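Local structure of uncharacterized protein (Bacillus cereus, 4QVU) at residues 91-94 with 95-99. The protein is of unknown function but has a HIT-like fold and binds zinc, and may act as a UDP-glucose:hexose-1-phosphate uridylyltransferase. Sequence-based numbering, arbitrary orientation.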
loop_
_atom_site.group_PDB
_atom_site.type_symbol
_atom_site.label_atom_id
_atom_site.label_comp_id
_atom_site.label_asym_id
_atom_site.label_seq_id
_atom_site.Cartn_x
_atom_site.Cartn_y
_atom_site.Cartn_z
ATOM N N LYS A 91 -15.432 21.580 21.583
ATOM C CA LYS A 91 -15.046 22.579 22.597
ATOM C C LYS A 91 -14.227 21.939 23.726
ATOM O O LYS A 91 -13.160 22.448 24.053
ATOM C CB LYS A 91 -16.288 23.293 23.193
ATOM C CG LYS A 91 -15.957 24.386 24.227
ATOM C CD LYS A 91 -17.162 25.178 24.778
ATOM C CE LYS A 91 -17.890 24.570 25.960
ATOM N NZ LYS A 91 -18.802 23.460 25.575
ATOM N N HIS A 92 -14.706 20.822 24.294
ATOM C CA HIS A 92 -14.023 20.174 25.409
ATOM C C HIS A 92 -12.762 19.443 24.949
ATOM O O HIS A 92 -11.807 19.382 25.720
ATOM C CB HIS A 92 -14.966 19.230 26.154
ATOM C CG HIS A 92 -16.029 19.999 26.881
ATOM N ND1 HIS A 92 -15.716 20.817 27.958
ATOM C CD2 HIS A 92 -17.352 20.107 26.625
ATOM C CE1 HIS A 92 -16.854 21.378 28.323
ATOM N NE2 HIS A 92 -17.867 20.971 27.560
ATOM N N TRP A 93 -12.730 18.955 23.697
ATOM C CA TRP A 93 -11.566 18.303 23.106
ATOM C C TRP A 93 -10.422 19.311 22.929
ATOM O O TRP A 93 -9.291 19.043 23.346
ATOM C CB TRP A 93 -11.955 17.669 21.753
ATOM C CG TRP A 93 -10.833 17.367 20.792
ATOM C CD1 TRP A 93 -9.734 16.592 21.026
ATOM C CD2 TRP A 93 -10.824 17.654 19.383
ATOM N NE1 TRP A 93 -8.978 16.483 19.880
ATOM C CE2 TRP A 93 -9.642 17.089 18.847
ATOM C CE3 TRP A 93 -11.694 18.351 18.519
ATOM C CZ2 TRP A 93 -9.301 17.209 17.492
ATOM C CZ3 TRP A 93 -11.353 18.469 17.179
ATOM C CH2 TRP A 93 -10.172 17.898 16.678
ATOM N N LEU A 94 -10.726 20.464 22.329
ATOM C CA LEU A 94 -9.731 21.470 22.015
ATOM C C LEU A 94 -9.242 22.181 23.274
ATOM O O LEU A 94 -8.048 22.468 23.349
ATOM C CB LEU A 94 -10.267 22.482 20.981
ATOM C CG LEU A 94 -10.555 21.909 19.574
ATOM C CD1 LEU A 94 -11.067 22.953 18.657
ATOM C CD2 LEU A 94 -9.327 21.259 18.950
ATOM N N ASN A 95 -10.119 22.409 24.274
ATOM C CA ASN A 95 -9.725 23.069 25.522
ATOM C C ASN A 95 -8.855 22.170 26.394
ATOM O O ASN A 95 -7.977 22.697 27.078
ATOM C CB ASN A 95 -10.936 23.531 26.328
ATOM C CG ASN A 95 -11.624 24.739 25.751
ATOM O OD1 ASN A 95 -10.992 25.703 25.292
ATOM N ND2 ASN A 95 -12.940 24.741 25.823
ATOM N N LEU A 96 -9.083 20.831 26.377
ATOM C CA LEU A 96 -8.289 19.886 27.179
ATOM C C LEU A 96 -6.851 19.785 26.630
ATOM O O LEU A 96 -5.923 19.576 27.411
ATOM C CB LEU A 96 -8.941 18.488 27.236
ATOM C CG LEU A 96 -8.400 17.501 28.299
ATOM C CD1 LEU A 96 -8.857 17.881 29.708
ATOM C CD2 LEU A 96 -8.842 16.079 28.001
ATOM N N GLN A 97 -6.665 19.971 25.300
ATOM C CA GLN A 97 -5.357 19.920 24.639
ATOM C C GLN A 97 -4.481 21.116 25.068
ATOM O O GLN A 97 -3.253 21.000 25.075
ATOM C CB GLN A 97 -5.542 19.893 23.119
ATOM C CG GLN A 97 -4.319 19.380 22.356
ATOM C CD GLN A 97 -4.663 18.647 21.077
ATOM O OE1 GLN A 97 -4.013 17.666 20.724
ATOM N NE2 GLN A 97 -5.720 19.054 20.378
ATOM N N LYS A 98 -5.124 22.235 25.484
ATOM C CA LYS A 98 -4.480 23.464 25.959
ATOM C C LYS A 98 -3.816 23.231 27.329
ATOM O O LYS A 98 -2.918 23.986 27.715
ATOM C CB LYS A 98 -5.495 24.617 26.037
ATOM C CG LYS A 98 -6.159 24.929 24.699
ATOM C CD LYS A 98 -7.213 26.022 24.805
ATOM C CE LYS A 98 -8.011 26.184 23.529
ATOM N NZ LYS A 98 -7.168 26.576 22.366
ATOM N N ASN A 99 -4.256 22.180 28.051
ATOM C CA ASN A 99 -3.682 21.751 29.321
ATOM C C ASN A 99 -2.294 21.169 29.015
ATOM O O ASN A 99 -2.183 20.186 28.276
ATOM C CB ASN A 99 -4.631 20.749 30.012
ATOM C CG ASN A 99 -4.162 20.078 31.284
ATOM O OD1 ASN A 99 -2.971 19.868 31.527
ATOM N ND2 ASN A 99 -5.115 19.609 32.075
#
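Asn95 N donates to Lys91 O (3.0 Å, N-H...O angle 154°), the first of the backbone bonds between residues four apart that tie 91-94 to 95-99, and Leu96 N to His92 O follows at 3.2 Å. Gln97 N to Trp93 O is weak at 3.4 Å, and the following bonds, Lys98 N to Asn95 O (weak) and Asn99 N to Leu96 O, span three residues.

Among polar side chains, Trp93 and Gln97 run alongside each other, indole and amide planes 45° apart, with Trp93 NE1 and Gln97 NE2 4.2 Å from one another. The partners of both lie on strand 104-111: the indole N-H bonds to Val105 O and Gln97 OE1 accepts from Val105 N, so one strand residue is held at both its backbone N and its backbone O.

Apolar contact comes from Leu94 CD2, 3.7 Å above one face of the Trp93 ring and offset toward its rim. Aliphatic chains also meet polar atoms. With CG anti to its carbonyl carbon (chi1 -59°), Lys98 lays its chain past the preceding turn, CG 3.4 Å from Leu94 O. Lys91 CG likewise lies 3.4 Å from the amide nitrogen Asn95 ND2.

The arrangement is the C-terminal part of alpha-helix 79-97, amphipathic at this end, where Trp93 is buried and Lys91 and Asn95 are exposed, and packed through Trp93, Leu96 and Gln97 on the antiparallel sheet of this HIT-like fold.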